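Local coordinates for uncharacterized protein (Bacteroides eggerthii, PDB 4FTD) that is of unknown function but belongs to a beta-propeller family and, with its six-bladed propeller and immunoglobulin-like domain, may take part in carbohydrate metabolism, at residues N248-F262 / M298-Y311. Sequence-based numbering, arbitrary orientation.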
loop_
_atom_site.group_PDB
_atom_site.type_symbol
_atom_site.label_atom_id
_atom_site.label_comp_id
_atom_site.label_asym_id
_atom_site.label_seq_id
_atom_site.Cartn_x
_atom_site.Cartn_y
_atom_site.Cartn_z
ATOM N N ASN A 248 12.140 -10.540 -15.065
ATOM C CA ASN A 248 11.030 -10.071 -14.242
ATOM C C ASN A 248 10.240 -11.309 -13.831
ATOM O O ASN A 248 10.408 -12.358 -14.418
ATOM C CB ASN A 248 10.136 -9.044 -14.966
ATOM C CG ASN A 248 9.517 -9.578 -16.238
ATOM O OD1 ASN A 248 8.604 -10.428 -16.179
ATOM N ND2 ASN A 248 9.984 -9.076 -17.407
ATOM N N ALA A 249 9.483 -11.195 -12.755
ATOM C CA ALA A 249 8.586 -12.240 -12.326
ATOM C C ALA A 249 7.462 -11.643 -11.516
ATOM O O ALA A 249 7.679 -10.719 -10.723
ATOM C CB ALA A 249 9.308 -13.286 -11.532
ATOM N N SER A 250 6.251 -12.121 -11.766
ATOM C CA SER A 250 5.093 -11.759 -10.895
ATOM C C SER A 250 4.483 -13.034 -10.322
ATOM O O SER A 250 3.811 -13.787 -11.010
ATOM C CB SER A 250 4.088 -10.925 -11.640
ATOM O OG SER A 250 4.692 -9.902 -12.392
ATOM N N TYR A 251 4.879 -13.341 -9.086
ATOM C CA TYR A 251 4.393 -14.500 -8.380
ATOM C C TYR A 251 3.035 -14.159 -7.762
ATOM O O TYR A 251 2.952 -13.274 -6.922
ATOM C CB TYR A 251 5.391 -14.883 -7.297
ATOM C CG TYR A 251 6.733 -15.385 -7.777
ATOM C CD1 TYR A 251 7.797 -14.492 -8.149
ATOM C CD2 TYR A 251 7.003 -16.771 -7.765
ATOM C CE1 TYR A 251 9.040 -15.029 -8.565
ATOM C CE2 TYR A 251 8.235 -17.287 -8.170
ATOM C CZ TYR A 251 9.254 -16.452 -8.537
ATOM O OH TYR A 251 10.466 -17.054 -8.915
ATOM N N ASN A 252 1.992 -14.852 -8.208
ATOM C CA ASN A 252 0.621 -14.698 -7.713
ATOM C C ASN A 252 0.183 -16.048 -7.105
ATOM O O ASN A 252 -0.279 -16.903 -7.796
ATOM C CB ASN A 252 -0.302 -14.328 -8.877
ATOM C CG ASN A 252 -0.003 -12.958 -9.432
ATOM O OD1 ASN A 252 -0.456 -11.957 -8.874
ATOM N ND2 ASN A 252 0.811 -12.901 -10.468
ATOM N N ILE A 253 0.419 -16.257 -5.824
ATOM C CA ILE A 253 0.131 -17.526 -5.210
ATOM C C ILE A 253 -0.706 -17.216 -3.975
ATOM O O ILE A 253 -0.279 -16.463 -3.105
ATOM C CB ILE A 253 1.399 -18.292 -4.877
ATOM C CG1 ILE A 253 2.259 -18.512 -6.120
ATOM C CG2 ILE A 253 1.067 -19.575 -4.148
ATOM C CD1 ILE A 253 3.668 -19.027 -5.803
ATOM N N ASP A 254 -1.884 -17.812 -3.916
ATOM C CA ASP A 254 -2.866 -17.551 -2.856
ATOM C C ASP A 254 -2.565 -18.363 -1.593
ATOM O O ASP A 254 -1.560 -19.072 -1.527
ATOM C CB ASP A 254 -4.297 -17.738 -3.379
ATOM C CG ASP A 254 -4.685 -19.182 -3.622
ATOM O OD1 ASP A 254 -4.067 -20.144 -3.107
ATOM O OD2 ASP A 254 -5.663 -19.338 -4.373
ATOM N N GLU A 255 -3.439 -18.276 -0.596
ATOM C CA GLU A 255 -3.145 -18.887 0.689
ATOM C C GLU A 255 -3.149 -20.405 0.608
ATOM O O GLU A 255 -2.503 -21.048 1.425
ATOM C CB GLU A 255 -4.073 -18.364 1.784
ATOM C CG GLU A 255 -5.507 -18.820 1.655
ATOM C CD GLU A 255 -6.426 -18.114 2.631
ATOM O OE1 GLU A 255 -5.924 -17.393 3.533
ATOM O OE2 GLU A 255 -7.654 -18.294 2.495
ATOM N N ASN A 256 -3.845 -20.965 -0.384
ATOM C CA ASN A 256 -3.817 -22.399 -0.624
ATOM C C ASN A 256 -2.667 -22.837 -1.534
ATOM O O ASN A 256 -2.618 -23.997 -1.896
ATOM C CB ASN A 256 -5.129 -22.862 -1.221
ATOM C CG ASN A 256 -6.312 -22.379 -0.417
ATOM O OD1 ASN A 256 -6.330 -22.512 0.799
ATOM N ND2 ASN A 256 -7.282 -21.776 -1.086
ATOM N N GLY A 257 -1.758 -21.931 -1.900
ATOM C CA GLY A 257 -0.630 -22.294 -2.779
ATOM C C GLY A 257 -1.001 -22.441 -4.256
ATOM O O GLY A 257 -0.297 -23.092 -5.034
ATOM N N ASN A 258 -2.084 -21.782 -4.645
ATOM C CA ASN A 258 -2.603 -21.820 -6.008
ATOM C C ASN A 258 -2.514 -20.483 -6.701
ATOM O O ASN A 258 -2.874 -19.458 -6.122
ATOM C CB ASN A 258 -4.062 -22.237 -5.991
ATOM C CG ASN A 258 -4.247 -23.622 -5.446
ATOM O OD1 ASN A 258 -3.375 -24.475 -5.589
ATOM N ND2 ASN A 258 -5.364 -23.849 -4.786
ATOM N N GLY A 259 -2.101 -20.532 -7.962
ATOM C CA GLY A 259 -2.120 -19.352 -8.805
ATOM C C GLY A 259 -1.227 -19.505 -10.028
ATOM O O GLY A 259 -1.127 -20.579 -10.630
ATOM N N PHE A 260 -0.572 -18.414 -10.379
ATOM C CA PHE A 260 0.234 -18.329 -11.614
ATOM C C PHE A 260 1.463 -17.471 -11.347
ATOM O O PHE A 260 1.384 -16.493 -10.616
ATOM C CB PHE A 260 -0.530 -17.603 -12.684
ATOM C CG PHE A 260 -1.758 -18.309 -13.129
ATOM C CD1 PHE A 260 -1.654 -19.491 -13.841
ATOM C CD2 PHE A 260 -3.031 -17.822 -12.799
ATOM C CE1 PHE A 260 -2.807 -20.179 -14.263
ATOM C CE2 PHE A 260 -4.181 -18.504 -13.205
ATOM C CZ PHE A 260 -4.069 -19.683 -13.934
ATOM N N ILE A 261 2.561 -17.806 -11.997
ATOM C CA ILE A 261 3.711 -16.949 -12.037
ATOM C C ILE A 261 3.798 -16.427 -13.505
ATOM O O ILE A 261 3.799 -17.201 -14.480
ATOM C CB ILE A 261 4.985 -17.664 -11.641
ATOM C CG1 ILE A 261 4.785 -18.439 -10.327
ATOM C CG2 ILE A 261 6.135 -16.613 -11.528
ATOM C CD1 ILE A 261 5.777 -19.563 -10.052
ATOM N N PHE A 262 3.905 -15.122 -13.659
ATOM C CA PHE A 262 4.043 -14.508 -14.969
ATOM C C PHE A 262 5.505 -14.104 -15.173
ATOM O O PHE A 262 6.048 -13.351 -14.356
ATOM C CB PHE A 262 3.178 -13.268 -15.077
ATOM C CG PHE A 262 1.683 -13.547 -15.058
ATOM C CD1 PHE A 262 0.973 -13.548 -13.862
ATOM C CD2 PHE A 262 0.989 -13.714 -16.240
ATOM C CE1 PHE A 262 -0.389 -13.745 -13.856
ATOM C CE2 PHE A 262 -0.371 -13.975 -16.228
ATOM C CZ PHE A 262 -1.053 -13.976 -15.024
HETATM N N MSE A 298 11.427 -5.117 -20.420
HETATM C CA MSE A 298 11.788 -6.165 -19.467
HETATM C C MSE A 298 11.370 -5.883 -18.017
HETATM O O MSE A 298 11.399 -6.827 -17.207
HETATM C CB MSE A 298 13.283 -6.375 -19.485
HETATM C CG MSE A 298 14.063 -5.102 -19.072
HETATM SE SE MSE A 298 15.899 -5.552 -18.830
HETATM C CE MSE A 298 15.814 -6.401 -17.126
ATOM N N VAL A 299 11.065 -4.609 -17.689
ATOM C CA VAL A 299 10.594 -4.169 -16.358
ATOM C C VAL A 299 9.088 -3.999 -16.428
ATOM O O VAL A 299 8.568 -2.956 -16.806
ATOM C CB VAL A 299 11.295 -2.891 -15.853
ATOM C CG1 VAL A 299 10.945 -2.615 -14.361
ATOM C CG2 VAL A 299 12.809 -3.030 -16.066
ATOM N N THR A 300 8.386 -5.072 -16.067
ATOM C CA THR A 300 6.919 -5.169 -16.211
ATOM C C THR A 300 6.421 -6.237 -15.233
ATOM O O THR A 300 7.189 -7.138 -14.837
ATOM C CB THR A 300 6.528 -5.536 -17.660
ATOM O OG1 THR A 300 5.107 -5.534 -17.828
ATOM C CG2 THR A 300 7.134 -6.894 -18.065
ATOM N N ASN A 301 5.156 -6.121 -14.832
ATOM C CA ASN A 301 4.566 -7.005 -13.868
ATOM C C ASN A 301 3.096 -7.130 -14.095
ATOM O O ASN A 301 2.475 -6.215 -14.584
ATOM C CB ASN A 301 4.735 -6.464 -12.443
ATOM C CG ASN A 301 6.184 -6.430 -11.943
ATOM O OD1 ASN A 301 6.779 -5.377 -11.925
ATOM N ND2 ASN A 301 6.738 -7.580 -11.525
ATOM N N VAL A 302 2.567 -8.245 -13.630
ATOM C CA VAL A 302 1.162 -8.649 -13.727
ATOM C C VAL A 302 0.743 -9.229 -12.356
ATOM O O VAL A 302 1.191 -10.326 -11.974
ATOM C CB VAL A 302 0.919 -9.706 -14.856
ATOM C CG1 VAL A 302 -0.561 -10.121 -14.892
ATOM C CG2 VAL A 302 1.304 -9.177 -16.254
ATOM N N TYR A 303 -0.109 -8.513 -11.622
ATOM C CA TYR A 303 -0.526 -8.915 -10.278
ATOM C C TYR A 303 -2.044 -8.942 -10.111
ATOM O O TYR A 303 -2.776 -8.004 -10.491
ATOM C CB TYR A 303 0.099 -8.020 -9.174
ATOM C CG TYR A 303 1.571 -8.293 -8.923
ATOM C CD1 TYR A 303 1.993 -9.494 -8.391
ATOM C CD2 TYR A 303 2.518 -7.343 -9.155
ATOM C CE1 TYR A 303 3.328 -9.783 -8.189
ATOM C CE2 TYR A 303 3.848 -7.601 -8.966
ATOM C CZ TYR A 303 4.263 -8.811 -8.460
ATOM O OH TYR A 303 5.598 -9.029 -8.271
ATOM N N ARG A 304 -2.500 -10.063 -9.564
ATOM C CA ARG A 304 -3.911 -10.343 -9.310
ATOM C C ARG A 304 -4.549 -9.318 -8.380
ATOM O O ARG A 304 -3.960 -8.924 -7.416
ATOM C CB ARG A 304 -4.058 -11.735 -8.703
ATOM C CG ARG A 304 -5.473 -12.278 -8.683
ATOM C CD ARG A 304 -5.467 -13.749 -8.313
ATOM N NE ARG A 304 -6.829 -14.238 -8.174
ATOM C CZ ARG A 304 -7.184 -15.409 -7.640
ATOM N NH1 ARG A 304 -6.277 -16.262 -7.163
ATOM N NH2 ARG A 304 -8.477 -15.729 -7.569
ATOM N N VAL A 305 -5.740 -8.875 -8.728
ATOM C CA VAL A 305 -6.526 -7.974 -7.890
ATOM C C VAL A 305 -7.298 -8.824 -6.892
ATOM O O VAL A 305 -8.209 -9.539 -7.277
ATOM C CB VAL A 305 -7.501 -7.173 -8.753
ATOM C CG1 VAL A 305 -8.449 -6.328 -7.892
ATOM C CG2 VAL A 305 -6.688 -6.305 -9.682
ATOM N N GLY A 306 -6.908 -8.778 -5.624
ATOM C CA GLY A 306 -7.614 -9.516 -4.577
ATOM C C GLY A 306 -7.705 -11.001 -4.857
ATOM O O GLY A 306 -6.730 -11.604 -5.308
ATOM N N ASP A 307 -8.887 -11.589 -4.640
ATOM C CA ASP A 307 -9.100 -12.986 -4.966
ATOM C C ASP A 307 -10.031 -13.044 -6.187
ATOM O O ASP A 307 -10.788 -13.978 -6.321
ATOM C CB ASP A 307 -9.667 -13.755 -3.748
ATOM N N THR A 308 -9.961 -12.044 -7.074
ATOM C CA THR A 308 -10.802 -11.987 -8.289
ATOM C C THR A 308 -10.085 -12.605 -9.488
ATOM O O THR A 308 -8.896 -12.932 -9.423
ATOM C CB THR A 308 -11.188 -10.526 -8.641
ATOM O OG1 THR A 308 -10.043 -9.822 -9.178
ATOM C CG2 THR A 308 -11.735 -9.789 -7.391
ATOM N N ASP A 309 -10.776 -12.698 -10.616
ATOM C CA ASP A 309 -10.163 -13.255 -11.854
ATOM C C ASP A 309 -9.493 -12.173 -12.759
ATOM O O ASP A 309 -9.183 -12.433 -13.926
ATOM C CB ASP A 309 -11.195 -14.131 -12.629
ATOM C CG ASP A 309 -12.534 -13.386 -12.960
ATOM O OD1 ASP A 309 -12.707 -12.181 -12.649
ATOM O OD2 ASP A 309 -13.444 -14.026 -13.535
ATOM N N GLN A 310 -9.277 -10.968 -12.219
ATOM C CA GLN A 310 -8.618 -9.874 -12.947
ATOM C C GLN A 310 -7.287 -9.485 -12.328
ATOM O O GLN A 310 -7.015 -9.756 -11.162
ATOM C CB GLN A 310 -9.496 -8.657 -12.983
ATOM C CG GLN A 310 -10.831 -8.888 -13.660
ATOM C CD GLN A 310 -11.670 -7.635 -13.651
ATOM O OE1 GLN A 310 -11.769 -6.956 -12.611
ATOM N NE2 GLN A 310 -12.273 -7.302 -14.801
ATOM N N TYR A 311 -6.449 -8.860 -13.149
ATOM C CA TYR A 311 -5.052 -8.540 -12.809
ATOM C C TYR A 311 -4.729 -7.133 -13.259
ATOM O O TYR A 311 -5.430 -6.578 -14.125
ATOM C CB TYR A 311 -4.084 -9.504 -13.535
ATOM C CG TYR A 311 -4.270 -10.959 -13.154
ATOM C CD1 TYR A 311 -5.402 -11.691 -13.569
ATOM C CD2 TYR A 311 -3.330 -11.609 -12.355
ATOM C CE1 TYR A 311 -5.580 -13.010 -13.176
ATOM C CE2 TYR A 311 -3.498 -12.931 -11.980
ATOM C CZ TYR A 311 -4.623 -13.626 -12.389
ATOM O OH TYR A 311 -4.785 -14.922 -11.974
HETATM O O HOH W 1 6.443 -10.102 -14.369
HETATM O O HOH W 2 9.784 -8.207 -11.602
HETATM O O HOH W 3 6.323 -11.339 -7.294
HETATM O O HOH W 4 -3.649 -16.804 -7.079
#
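With CG of Asn252 anti to its own carbonyl carbon (chi1 -67°) and OG of Ser250 turned the same way, both side chains reach across to the backbone of strand 300-304. Asn252 grips it twice: OD1 accepts from Arg304 N at 2.9 Å, a nearly straight bond whose donor stands above the amide's carbonyl plane, while ND2 donates in its own amide plane to Val302 O at 3.0 Å. Ser250 OG accepts from Val302 N (3.0 Å) and from Asn301 ND2. Arg304 N and Val302 O would probably lose these mates in a buried interface if Asn252 were an alanine. Beyond, Asn248 ND2 donates to Met298 O at 2.7 Å. Apolar contacts flank the polar row: Val302 CG1 sits over the centre of the Phe262 ring, 3.7 Å from its centroid, and the edge of Phe262 meets the face of Tyr311 in an offset edge-to-face pair, planes at 72°. Ser250 CB lies over the Tyr303 ring, toward its rim. The axes of strands 250-253 and 300-304 run nearly parallel, at 9° and 6.6 Å at their closest, but the hydrogen bonds between them all use a side-chain atom: they are the first strands of two successive four-stranded antiparallel sheets, neighbouring blades of the six-bladed beta-propeller.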